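Putative phosphatase/phosphodiesterase MPN_349 (Mycoplasma pneumoniae M129, PDB 1T71) is a putative iron-dependent phosphatase or phosphodiesterase of the YmdB-like family, probably cleaving 2',3'-cyclic nucleotides at a two-iron site. Local coordinates at residues A[8-13]-A[241-246]; A[66-71]-A[154-159]; A[90-95]-A[122-127]; A[180-185]-A[202-207]. One frame throughout, in Å; residues are numbered along the deposited sequence.

Contact 1 of 4, residues A[8-13]-A[241-246]; sequences IFLGDV and AQLNGV. With FE (Fe (III) ion), chain B.
F9 and V246 form an antiparallel hydrogen-bonded pair and L10 and G245 the following non-hydrogen-bonded pair, where strand 8-10 meets strand 241-246 at 138° in a mixed sheet of the calcineurin-like metallophosphoesterase fold. F9 N gives an almost straight bond to V246 O (2.7 Å, 171°), and V246 N returns one of equal length to F9 O, in the plane of that carbonyl. One further bond, G11 N to N244 O at 3.0 Å, follows beyond the strand. At the close second pair, L10 CD2 lies 4.0 Å from G245 CA, where a beta carbon would collide with it. On the L10 face, CD1 touches L243 CD2 at 3.7 Å, the two leucines meeting at a slant under I22 of helix 15-23. On the other face, F9 has CG anti to the backbone N (chi1 -176°), which carries the ring away from strand 241-246 to an edge-to-face meeting with F180. The amide of N244 is held from both ends: ND2 bonds M206 O and, weakly, Q242 OE1, while OD1 accepts from R264. The residues that touch across the two strands are all buried. Just past the end of strand 8-10, D12 OD2 binds an iron(III) ion at 2.2 Å, an ion that E43 OE1 also holds.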
loop_
_atom_site.group_PDB
_atom_site.type_symbol
_atom_site.label_atom_id
_atom_site.label_comp_id
_atom_site.label_asym_id
_atom_site.label_seq_id
_atom_site.Cartn_x
_atom_site.Cartn_y
_atom_site.Cartn_z
ATOM N N ILE A 8 -4.597 11.241 1.081
ATOM C CA ILE A 8 -4.253 10.652 -0.207
ATOM C C ILE A 8 -3.473 9.386 0.130
ATOM O O ILE A 8 -2.447 9.452 0.810
ATOM C CB ILE A 8 -3.349 11.569 -1.064
ATOM C CG1 ILE A 8 -4.187 12.652 -1.743
ATOM C CG2 ILE A 8 -2.616 10.732 -2.122
ATOM C CD1 ILE A 8 -3.366 13.609 -2.611
ATOM N N PHE A 9 -3.972 8.236 -0.318
ATOM C CA PHE A 9 -3.303 6.962 -0.067
ATOM C C PHE A 9 -2.881 6.347 -1.403
ATOM O O PHE A 9 -3.718 6.107 -2.272
ATOM C CB PHE A 9 -4.240 6.005 0.683
ATOM C CG PHE A 9 -3.592 4.703 1.063
ATOM C CD1 PHE A 9 -3.315 3.738 0.102
ATOM C CD2 PHE A 9 -3.198 4.469 2.377
ATOM C CE1 PHE A 9 -2.648 2.555 0.441
ATOM C CE2 PHE A 9 -2.532 3.296 2.727
ATOM C CZ PHE A 9 -2.253 2.338 1.757
ATOM N N LEU A 10 -1.583 6.096 -1.564
ATOM C CA LEU A 10 -1.060 5.520 -2.803
ATOM C C LEU A 10 -0.653 4.062 -2.608
ATOM O O LEU A 10 -0.097 3.698 -1.567
ATOM C CB LEU A 10 0.146 6.328 -3.299
ATOM C CG LEU A 10 -0.051 7.838 -3.489
ATOM C CD1 LEU A 10 1.140 8.418 -4.242
ATOM C CD2 LEU A 10 -1.325 8.109 -4.261
ATOM N N GLY A 11 -0.926 3.240 -3.619
ATOM C CA GLY A 11 -0.606 1.822 -3.551
ATOM C C GLY A 11 0.865 1.489 -3.737
ATOM O O GLY A 11 1.676 2.355 -4.061
ATOM N N ASP A 12 1.193 0.215 -3.536
ATOM C CA ASP A 12 2.552 -0.311 -3.636
ATOM C C ASP A 12 3.495 0.433 -4.566
ATOM O O ASP A 12 3.319 0.410 -5.785
ATOM C CB ASP A 12 2.518 -1.786 -4.068
ATOM C CG ASP A 12 1.756 -2.664 -3.095
ATOM O OD1 ASP A 12 0.631 -2.273 -2.693
ATOM O OD2 ASP A 12 2.273 -3.747 -2.743
ATOM N N VAL A 13 4.506 1.075 -3.979
ATOM C CA VAL A 13 5.520 1.798 -4.747
ATOM C C VAL A 13 6.456 0.726 -5.295
ATOM O O VAL A 13 7.008 -0.063 -4.533
ATOM C CB VAL A 13 6.329 2.762 -3.857
ATOM C CG1 VAL A 13 7.439 3.402 -4.667
ATOM C CG2 VAL A 13 5.420 3.832 -3.294
ATOM N N ALA A 241 4.883 3.770 -16.825
ATOM C CA ALA A 241 4.573 3.917 -15.409
ATOM C C ALA A 241 3.104 4.165 -15.121
ATOM O O ALA A 241 2.350 4.626 -15.980
ATOM C CB ALA A 241 5.400 5.052 -14.816
ATOM N N GLN A 242 2.707 3.863 -13.892
ATOM C CA GLN A 242 1.336 4.078 -13.465
ATOM C C GLN A 242 1.311 4.470 -12.002
ATOM O O GLN A 242 2.156 4.038 -11.209
ATOM C CB GLN A 242 0.486 2.815 -13.687
ATOM C CG GLN A 242 0.956 1.581 -12.919
ATOM C CD GLN A 242 0.107 0.357 -13.204
ATOM O OE1 GLN A 242 -1.095 0.343 -12.935
ATOM N NE2 GLN A 242 0.726 -0.679 -13.754
ATOM N N LEU A 243 0.343 5.305 -11.660
ATOM C CA LEU A 243 0.152 5.780 -10.302
ATOM C C LEU A 243 -1.293 5.464 -9.948
ATOM O O LEU A 243 -2.207 5.830 -10.685
ATOM C CB LEU A 243 0.393 7.293 -10.244
ATOM C CG LEU A 243 0.132 8.094 -8.962
ATOM C CD1 LEU A 243 -1.330 8.034 -8.572
ATOM C CD2 LEU A 243 0.994 7.565 -7.856
ATOM N N ASN A 244 -1.494 4.785 -8.823
ATOM C CA ASN A 244 -2.831 4.424 -8.378
ATOM C C ASN A 244 -2.998 4.725 -6.898
ATOM O O ASN A 244 -2.138 4.397 -6.078
ATOM C CB ASN A 244 -3.078 2.941 -8.641
ATOM C CG ASN A 244 -3.160 2.624 -10.119
ATOM O OD1 ASN A 244 -4.204 2.807 -10.744
ATOM N ND2 ASN A 244 -2.052 2.162 -10.692
ATOM N N GLY A 245 -4.109 5.361 -6.553
ATOM C CA GLY A 245 -4.333 5.695 -5.164
ATOM C C GLY A 245 -5.771 6.036 -4.861
ATOM O O GLY A 245 -6.663 5.892 -5.704
ATOM N N VAL A 246 -5.993 6.483 -3.636
ATOM C CA VAL A 246 -7.316 6.857 -3.191
ATOM C C VAL A 246 -7.280 8.154 -2.397
ATOM O O VAL A 246 -6.441 8.327 -1.503
ATOM C CB VAL A 246 -7.921 5.774 -2.282
ATOM C CG1 VAL A 246 -9.228 6.274 -1.672
ATOM C CG2 VAL A 246 -8.147 4.499 -3.073
HETATM FE FE FE B . 3.524 -5.327 -3.639
#

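Contact 2 of 4, residues A[66-71]-A[154-159]. With FE (Fe (III) ion), chain C.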
loop_
_atom_site.group_PDB
_atom_site.type_symbol
_atom_site.label_atom_id
_atom_site.label_comp_id
_atom_site.label_asym_id
_atom_site.label_seq_id
_atom_site.Cartn_x
_atom_site.Cartn_y
_atom_site.Cartn_z
ATOM N N TYR A 66 3.500 9.318 5.662
ATOM C CA TYR A 66 3.512 8.044 6.372
ATOM C C TYR A 66 3.648 6.866 5.410
ATOM O O TYR A 66 3.260 6.952 4.244
ATOM C CB TYR A 66 2.240 7.919 7.209
ATOM C CG TYR A 66 2.192 8.908 8.354
ATOM C CD1 TYR A 66 2.893 8.668 9.533
ATOM C CD2 TYR A 66 1.486 10.108 8.241
ATOM C CE1 TYR A 66 2.898 9.594 10.576
ATOM C CE2 TYR A 66 1.486 11.048 9.278
ATOM C CZ TYR A 66 2.196 10.781 10.442
ATOM O OH TYR A 66 2.220 11.692 11.474
ATOM N N ILE A 67 4.194 5.763 5.904
ATOM C CA ILE A 67 4.417 4.593 5.070
ATOM C C ILE A 67 3.921 3.281 5.678
ATOM O O ILE A 67 4.114 3.026 6.871
ATOM C CB ILE A 67 5.927 4.448 4.778
ATOM C CG1 ILE A 67 6.383 5.553 3.825
ATOM C CG2 ILE A 67 6.226 3.089 4.194
ATOM C CD1 ILE A 67 7.867 5.499 3.499
ATOM N N THR A 68 3.276 2.458 4.852
ATOM C CA THR A 68 2.803 1.140 5.282
ATOM C C THR A 68 3.566 0.139 4.407
ATOM O O THR A 68 4.075 0.523 3.349
ATOM C CB THR A 68 1.267 0.973 5.086
ATOM O OG1 THR A 68 0.914 1.215 3.720
ATOM C CG2 THR A 68 0.515 1.950 5.977
ATOM N N MET A 69 3.653 -1.124 4.827
ATOM C CA MET A 69 4.402 -2.113 4.053
ATOM C C MET A 69 3.644 -3.399 3.724
ATOM O O MET A 69 2.424 -3.383 3.560
ATOM C CB MET A 69 5.713 -2.441 4.782
ATOM C CG MET A 69 6.654 -1.249 4.962
ATOM S SD MET A 69 7.559 -0.786 3.456
ATOM C CE MET A 69 6.587 0.349 2.851
ATOM N N GLY A 70 4.371 -4.510 3.617
ATOM C CA GLY A 70 3.731 -5.772 3.273
ATOM C C GLY A 70 4.583 -7.013 3.450
ATOM O O GLY A 70 5.277 -7.169 4.458
ATOM N N ASN A 71 4.544 -7.909 2.474
ATOM C CA ASN A 71 5.308 -9.139 2.596
ATOM C C ASN A 71 6.795 -9.003 2.304
ATOM O O ASN A 71 7.581 -9.830 2.742
ATOM C CB ASN A 71 4.684 -10.246 1.734
ATOM C CG ASN A 71 4.446 -9.816 0.306
ATOM O OD1 ASN A 71 3.777 -8.817 0.051
ATOM N ND2 ASN A 71 4.986 -10.576 -0.639
ATOM N N ILE A 154 -6.976 4.112 10.131
ATOM C CA ILE A 154 -6.709 3.794 8.730
ATOM C C ILE A 154 -6.013 2.441 8.639
ATOM O O ILE A 154 -4.955 2.237 9.236
ATOM C CB ILE A 154 -5.817 4.889 8.093
ATOM C CG1 ILE A 154 -6.584 6.218 8.068
ATOM C CG2 ILE A 154 -5.395 4.487 6.685
ATOM C CD1 ILE A 154 -5.754 7.408 7.614
ATOM N N VAL A 155 -6.605 1.515 7.892
ATOM C CA VAL A 155 -6.032 0.178 7.764
ATOM C C VAL A 155 -5.616 -0.230 6.352
ATOM O O VAL A 155 -6.400 -0.139 5.406
ATOM C CB VAL A 155 -7.016 -0.897 8.279
ATOM C CG1 VAL A 155 -6.400 -2.284 8.128
ATOM C CG2 VAL A 155 -7.380 -0.622 9.729
ATOM N N ASP A 156 -4.372 -0.681 6.225
ATOM C CA ASP A 156 -3.851 -1.164 4.950
ATOM C C ASP A 156 -3.766 -2.683 5.113
ATOM O O ASP A 156 -2.880 -3.188 5.806
ATOM C CB ASP A 156 -2.458 -0.581 4.665
ATOM C CG ASP A 156 -1.796 -1.206 3.434
ATOM O OD1 ASP A 156 -0.734 -0.713 2.982
ATOM O OD2 ASP A 156 -2.336 -2.203 2.917
ATOM N N PHE A 157 -4.706 -3.398 4.494
ATOM C CA PHE A 157 -4.752 -4.860 4.577
ATOM C C PHE A 157 -4.048 -5.433 3.356
ATOM O O PHE A 157 -4.594 -5.434 2.252
ATOM C CB PHE A 157 -6.207 -5.343 4.620
ATOM C CG PHE A 157 -6.367 -6.800 4.982
ATOM C CD1 PHE A 157 -7.400 -7.555 4.428
ATOM C CD2 PHE A 157 -5.491 -7.418 5.873
ATOM C CE1 PHE A 157 -7.554 -8.910 4.752
ATOM C CE2 PHE A 157 -5.634 -8.771 6.205
ATOM C CZ PHE A 157 -6.667 -9.519 5.643
ATOM N N HIS A 158 -2.830 -5.914 3.563
ATOM C CA HIS A 158 -2.023 -6.471 2.487
ATOM C C HIS A 158 -2.378 -7.941 2.313
ATOM O O HIS A 158 -1.807 -8.808 2.980
ATOM C CB HIS A 158 -0.538 -6.309 2.837
ATOM C CG HIS A 158 0.349 -6.169 1.645
ATOM N ND1 HIS A 158 1.234 -7.152 1.258
ATOM C CD2 HIS A 158 0.471 -5.171 0.737
ATOM C CE1 HIS A 158 1.864 -6.763 0.165
ATOM N NE2 HIS A 158 1.420 -5.566 -0.172
ATOM N N ALA A 159 -3.319 -8.218 1.413
ATOM C CA ALA A 159 -3.779 -9.587 1.186
ATOM C C ALA A 159 -3.901 -9.943 -0.288
ATOM O O ALA A 159 -3.993 -9.063 -1.154
ATOM C CB ALA A 159 -5.114 -9.803 1.888
HETATM FE FE FE C . 2.908 -7.730 -1.666
#
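T68 and D156 make the hydrogen bond between these segments, which belong to two different sheets facing each other in the calcineurin-like sandwich. T68 OG1 donates over 2.6 Å to D156 OD1, which accepts through its anti lone pair, the one turned away from the other carboxylate oxygen. T68 holds OG1 between its backbone N and carbonyl carbon (chi1 56°), which turns the hydroxyl to the facing strand. N41 ND2 also donates to D156 OD1, and T182 OG1 serves OD2, so the buried carboxylate is gripped at both oxygens. A second kind of contact is CH-pi packing: G70, having no side chain, lets its CA lie close over a face of the H158 imidazole, 3.7 Å from the centroid and 20° off the normal. M69 O lies over the same face, 3.9 Å from H158 CD2. Metal binding is the third. N71 OD1 binds an iron(III) ion at 2.2 Å, together with E43 and H183. The modelled H158 ring crowds both this oxygen and the iron, so its exact placing is doubtful, although H158 is an established ligand of the second iron. Three hydrogen bonds to one buried carboxylate probably favour its charged form, while N71, in the loop after strand 66-68, and H158, at the end of strand 152-158, bring iron ligands from the two sheets.

Contact 3 of 4, residues A[90-95]-A[122-127]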
loop_
_atom_site.group_PDB
_atom_site.type_symbol
_atom_site.label_atom_id
_atom_site.label_comp_id
_atom_site.label_asym_id
_atom_site.label_seq_id
_atom_site.Cartn_x
_atom_site.Cartn_y
_atom_site.Cartn_z
ATOM N N VAL A 90 5.021 2.059 9.278
ATOM C CA VAL A 90 4.341 0.949 9.931
ATOM C C VAL A 90 4.478 -0.338 9.114
ATOM O O VAL A 90 4.295 -0.341 7.895
ATOM C CB VAL A 90 2.828 1.251 10.143
ATOM C CG1 VAL A 90 2.657 2.568 10.890
ATOM C CG2 VAL A 90 2.114 1.326 8.808
ATOM N N ARG A 91 4.806 -1.429 9.794
ATOM C CA ARG A 91 4.951 -2.717 9.138
ATOM C C ARG A 91 3.801 -3.614 9.576
ATOM O O ARG A 91 2.996 -3.229 10.422
ATOM C CB ARG A 91 6.314 -3.338 9.488
ATOM C CG ARG A 91 6.736 -3.228 10.947
ATOM C CD ARG A 91 5.935 -4.142 11.862
ATOM N NE ARG A 91 6.471 -4.119 13.221
ATOM C CZ ARG A 91 6.052 -4.902 14.215
ATOM N NH1 ARG A 91 5.081 -5.786 14.014
ATOM N NH2 ARG A 91 6.608 -4.801 15.415
ATOM N N PRO A 92 3.693 -4.816 9.003
ATOM C CA PRO A 92 2.587 -5.693 9.413
ATOM C C PRO A 92 2.602 -6.018 10.921
ATOM O O PRO A 92 3.594 -6.524 11.447
ATOM C CB PRO A 92 2.792 -6.929 8.537
ATOM C CG PRO A 92 3.441 -6.351 7.288
ATOM C CD PRO A 92 4.447 -5.399 7.877
ATOM N N LEU A 93 1.495 -5.716 11.601
ATOM C CA LEU A 93 1.343 -5.952 13.044
ATOM C C LEU A 93 1.208 -7.438 13.343
ATOM O O LEU A 93 1.653 -7.941 14.373
ATOM C CB LEU A 93 0.084 -5.224 13.543
ATOM C CG LEU A 93 -0.340 -5.385 15.008
ATOM C CD1 LEU A 93 0.731 -4.814 15.932
ATOM C CD2 LEU A 93 -1.656 -4.651 15.226
ATOM N N ASN A 94 0.565 -8.098 12.393
ATOM C CA ASN A 94 0.217 -9.514 12.344
ATOM C C ASN A 94 1.361 -10.553 12.439
ATOM O O ASN A 94 1.224 -11.660 11.908
ATOM C CB ASN A 94 -0.530 -9.694 11.014
ATOM C CG ASN A 94 -1.572 -10.741 11.078
ATOM O OD1 ASN A 94 -2.267 -10.867 12.090
ATOM N ND2 ASN A 94 -1.720 -11.501 9.993
ATOM N N LEU A 95 2.459 -10.228 13.120
ATOM C CA LEU A 95 3.614 -11.138 13.188
ATOM C C LEU A 95 3.734 -12.106 14.374
ATOM O O LEU A 95 3.589 -11.718 15.531
ATOM C CB LEU A 95 4.905 -10.313 13.083
ATOM C CG LEU A 95 4.990 -9.352 11.887
ATOM C CD1 LEU A 95 6.282 -8.544 11.965
ATOM C CD2 LEU A 95 4.928 -10.124 10.584
ATOM N N ASN A 122 -1.182 -1.687 9.676
ATOM C CA ASN A 122 -0.813 -2.486 8.509
ATOM C C ASN A 122 -0.907 -3.954 8.924
ATOM O O ASN A 122 -0.422 -4.335 9.986
ATOM C CB ASN A 122 0.623 -2.112 8.083
ATOM C CG ASN A 122 1.114 -2.880 6.848
ATOM O OD1 ASN A 122 0.343 -3.194 5.928
ATOM N ND2 ASN A 122 2.418 -3.154 6.815
ATOM N N LEU A 123 -1.549 -4.773 8.099
ATOM C CA LEU A 123 -1.705 -6.194 8.405
ATOM C C LEU A 123 -1.472 -7.060 7.172
ATOM O O LEU A 123 -1.622 -6.597 6.041
ATOM C CB LEU A 123 -3.112 -6.466 8.937
ATOM C CG LEU A 123 -3.508 -5.836 10.276
ATOM C CD1 LEU A 123 -5.012 -5.588 10.302
ATOM C CD2 LEU A 123 -3.088 -6.757 11.416
ATOM N N LEU A 124 -1.108 -8.319 7.405
ATOM C CA LEU A 124 -0.873 -9.283 6.329
ATOM C C LEU A 124 -2.024 -10.283 6.262
ATOM O O LEU A 124 -2.410 -10.884 7.268
ATOM C CB LEU A 124 0.446 -10.037 6.557
ATOM C CG LEU A 124 1.722 -9.438 5.960
ATOM C CD1 LEU A 124 2.946 -10.063 6.613
ATOM C CD2 LEU A 124 1.743 -9.683 4.459
ATOM N N GLY A 125 -2.573 -10.457 5.068
ATOM C CA GLY A 125 -3.672 -11.389 4.902
ATOM C C GLY A 125 -3.187 -12.810 5.073
ATOM O O GLY A 125 -2.033 -13.128 4.782
ATOM N N THR A 126 -4.067 -13.678 5.548
ATOM C CA THR A 126 -3.698 -15.066 5.751
ATOM C C THR A 126 -3.545 -15.768 4.401
ATOM O O THR A 126 -2.923 -16.825 4.310
ATOM C CB THR A 126 -4.763 -15.780 6.599
ATOM O OG1 THR A 126 -4.230 -17.011 7.093
ATOM C CG2 THR A 126 -6.004 -16.064 5.765
ATOM N N SER A 127 -4.105 -15.161 3.355
ATOM C CA SER A 127 -4.048 -15.706 1.999
ATOM C C SER A 127 -2.733 -15.412 1.266
ATOM O O SER A 127 -2.553 -15.813 0.117
ATOM C CB SER A 127 -5.219 -15.168 1.162
ATOM O OG SER A 127 -5.139 -13.758 0.995
#
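P92 and L124 form the apolar centre: CB and CG of the proline ring rest on the tip of the leucine, P92 CB lying 3.7 Å from L124 CD1. L95 CD2 comes up to the same methyl more loosely, at 4.4 Å, and L124 also packs against H158 of the iron site. Beside this core, L123 has CG beside its backbone N (chi1 -65°), and its CD2 reaches N94 CB at 3.9 Å and L93 CB at 4.1 Å; helix 137-145 packs on this group through V140 and L141. At the other end V90 CG2 touches N122 CB at 3.8 Å. Outward lies the backbone edge, where L93 N bonds N122 O at 2.9 Å and 168°, and P92 CA adds a CH...O contact to the same oxygen. At the polar edge, R91 NH1 bonds P92 O at 3.1 Å with the acceptor in the guanidinium plane, while NH2 holds G105 O and N94 OD1 bonds T135 OG1. The loop after strand 89-90 is thus laid along the end of strand 117-124. P92 has no N-H, and the backbone bond is made by L93 N; this nearly straight bond sets the alignment, while the apolar side chains packed alongside need no precise direction.

Contact 4 of 4, residues A[180-185]-A[202-207]; sequences FGTHTH and TDVGMC. With FE (Fe (III) ion), chain C.
H185, D203 and M206 carry this contact, which backs the HxH metal-binding motif of calcineurin-like phosphoesterases, here H183-T184-H185. D203 has CG anti to its backbone N (chi1 -156°), which sends the carboxylate toward the turn after strand 180-182. Its OD2 accepts from T184 N at 2.9 Å, on the syn side and 20° out of the carboxylate plane; T184 OG1 also donates to it, over a modelled distance too short to be taken literally. OD1 closes an Asx turn, accepting from G205 N at 2.8 Å, and takes a bond from a water that in turn accepts from H183 N and H185 N. One carboxylate thus bonds T184 N directly and H183 N and H185 N through the water. H183 ND1 binds an iron(III) ion at 2.2 Å, while H185 is a ligand of the other iron. M206 crosses the H185 imidazole at a slant: CG lies over one face, toward the rim, and SD sits obliquely, 4.0 Å from the ring centroid and 3.4 Å from H185 CD2. Nearer the strand, V204 N bonds G181 O at 2.9 Å, and V204 CG2 packs on F180 CB. Beyond the turn, a second water joins the segments, donating to H185 O and accepting from M206 N, 2.8 Å from each.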
loop_
_atom_site.group_PDB
_atom_site.type_symbol
_atom_site.label_atom_id
_atom_site.label_comp_id
_atom_site.label_asym_id
_atom_site.label_seq_id
_atom_site.Cartn_x
_atom_site.Cartn_y
_atom_site.Cartn_z
ATOM N N PHE A 180 -8.310 -0.389 3.255
ATOM C CA PHE A 180 -7.751 -0.381 1.902
ATOM C C PHE A 180 -6.908 -1.622 1.653
ATOM O O PHE A 180 -5.943 -1.879 2.378
ATOM C CB PHE A 180 -6.873 0.856 1.665
ATOM C CG PHE A 180 -7.615 2.168 1.693
ATOM C CD1 PHE A 180 -8.958 2.243 1.327
ATOM C CD2 PHE A 180 -6.948 3.345 2.030
ATOM C CE1 PHE A 180 -9.624 3.471 1.294
ATOM C CE2 PHE A 180 -7.605 4.579 1.999
ATOM C CZ PHE A 180 -8.943 4.641 1.630
ATOM N N GLY A 181 -7.276 -2.396 0.638
ATOM C CA GLY A 181 -6.511 -3.584 0.311
ATOM C C GLY A 181 -5.345 -3.254 -0.615
ATOM O O GLY A 181 -5.429 -2.333 -1.429
ATOM N N THR A 182 -4.250 -3.994 -0.475
ATOM C CA THR A 182 -3.056 -3.818 -1.305
ATOM C C THR A 182 -2.444 -5.196 -1.545
ATOM O O THR A 182 -2.910 -6.183 -0.969
ATOM C CB THR A 182 -1.989 -2.920 -0.611
ATOM O OG1 THR A 182 -1.725 -3.407 0.715
ATOM C CG2 THR A 182 -2.467 -1.476 -0.533
ATOM N N HIS A 183 -1.428 -5.253 -2.413
ATOM C CA HIS A 183 -0.689 -6.483 -2.744
ATOM C C HIS A 183 -0.903 -7.084 -4.136
ATOM O O HIS A 183 0.020 -7.695 -4.669
ATOM C CB HIS A 183 -0.920 -7.577 -1.680
ATOM C CG HIS A 183 -0.227 -8.876 -1.970
ATOM N ND1 HIS A 183 1.141 -9.033 -1.882
ATOM C CD2 HIS A 183 -0.717 -10.080 -2.354
ATOM C CE1 HIS A 183 1.465 -10.274 -2.201
ATOM N NE2 HIS A 183 0.356 -10.930 -2.494
ATOM N N THR A 184 -2.082 -6.915 -4.742
ATOM C CA THR A 184 -2.237 -7.522 -6.093
ATOM C C THR A 184 -1.726 -6.653 -7.252
ATOM O O THR A 184 -1.641 -7.123 -8.388
ATOM C CB THR A 184 -3.731 -7.915 -6.351
ATOM O OG1 THR A 184 -4.546 -6.740 -6.424
ATOM C CG2 THR A 184 -4.244 -8.818 -5.222
ATOM N N HIS A 185 -1.385 -5.397 -6.973
ATOM C CA HIS A 185 -0.847 -4.490 -7.998
ATOM C C HIS A 185 -1.801 -4.112 -9.131
ATOM O O HIS A 185 -1.359 -3.671 -10.196
ATOM C CB HIS A 185 0.410 -5.091 -8.630
ATOM C CG HIS A 185 1.595 -5.140 -7.719
ATOM N ND1 HIS A 185 1.504 -4.930 -6.359
ATOM C CD2 HIS A 185 2.901 -5.396 -7.972
ATOM C CE1 HIS A 185 2.701 -5.051 -5.819
ATOM N NE2 HIS A 185 3.567 -5.335 -6.774
ATOM N N THR A 202 -11.121 -3.042 -2.603
ATOM C CA THR A 202 -10.466 -4.345 -2.589
ATOM C C THR A 202 -8.961 -4.223 -2.793
ATOM O O THR A 202 -8.191 -4.898 -2.113
ATOM C CB THR A 202 -11.085 -5.286 -3.643
ATOM O OG1 THR A 202 -12.451 -5.536 -3.291
ATOM C CG2 THR A 202 -10.341 -6.622 -3.680
ATOM N N ASP A 203 -8.546 -3.368 -3.726
ATOM C CA ASP A 203 -7.122 -3.139 -3.963
ATOM C C ASP A 203 -6.859 -1.751 -4.550
ATOM O O ASP A 203 -7.436 -1.371 -5.571
ATOM C CB ASP A 203 -6.524 -4.217 -4.882
ATOM C CG ASP A 203 -5.017 -4.364 -4.692
ATOM O OD1 ASP A 203 -4.286 -3.354 -4.866
ATOM O OD2 ASP A 203 -4.561 -5.483 -4.356
ATOM N N VAL A 204 -5.983 -0.997 -3.894
ATOM C CA VAL A 204 -5.640 0.346 -4.348
ATOM C C VAL A 204 -4.869 0.317 -5.666
ATOM O O VAL A 204 -5.003 1.206 -6.507
ATOM C CB VAL A 204 -4.777 1.079 -3.301
ATOM C CG1 VAL A 204 -4.360 2.455 -3.832
ATOM C CG2 VAL A 204 -5.548 1.215 -2.001
ATOM N N GLY A 205 -4.064 -0.715 -5.856
ATOM C CA GLY A 205 -3.277 -0.791 -7.072
ATOM C C GLY A 205 -1.816 -0.520 -6.769
ATOM O O GLY A 205 -1.416 -0.457 -5.607
ATOM N N MET A 206 -1.029 -0.326 -7.818
ATOM C CA MET A 206 0.404 -0.104 -7.686
ATOM C C MET A 206 0.903 1.210 -8.293
ATOM O O MET A 206 0.286 1.772 -9.203
ATOM C CB MET A 206 1.134 -1.283 -8.352
ATOM C CG MET A 206 2.614 -1.086 -8.643
ATOM S SD MET A 206 3.330 -2.429 -9.656
ATOM C CE MET A 206 2.523 -2.130 -11.214
ATOM N N CYS A 207 2.012 1.706 -7.756
ATOM C CA CYS A 207 2.664 2.900 -8.283
ATOM C C CYS A 207 4.014 2.357 -8.758
ATOM O O CYS A 207 4.932 2.167 -7.961
ATOM C CB CYS A 207 2.863 3.956 -7.192
ATOM S SG CYS A 207 1.332 4.740 -6.590
HETATM FE FE FE C . 2.908 -7.730 -1.666
HETATM O O HOH W 1 -1.554 -3.533 -4.635
HETATM O O HOH W 2 -1.641 -0.915 -10.513
#

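In the fold
All four contacts are buried, but contact 3 lies farthest from the chain centre, about 12 Å, against 5 to 8 Å for the others. Contact 1 joins neighbouring strands within one sheet and contact 2 spans the two sheets; contact 3 joins the loop after the edge strand of the first sheet to the second, and contact 4 the end of strand 178-182 to the loop before strand 206-207. Contacts 1 and 4 share the first iron through D12 and H185, contacts 2 and 4 the second. Chemistry follows place: backbone pairing leads in contact 1, carboxylates and histidines in contacts 2 and 4, mostly apolar packing in contact 3.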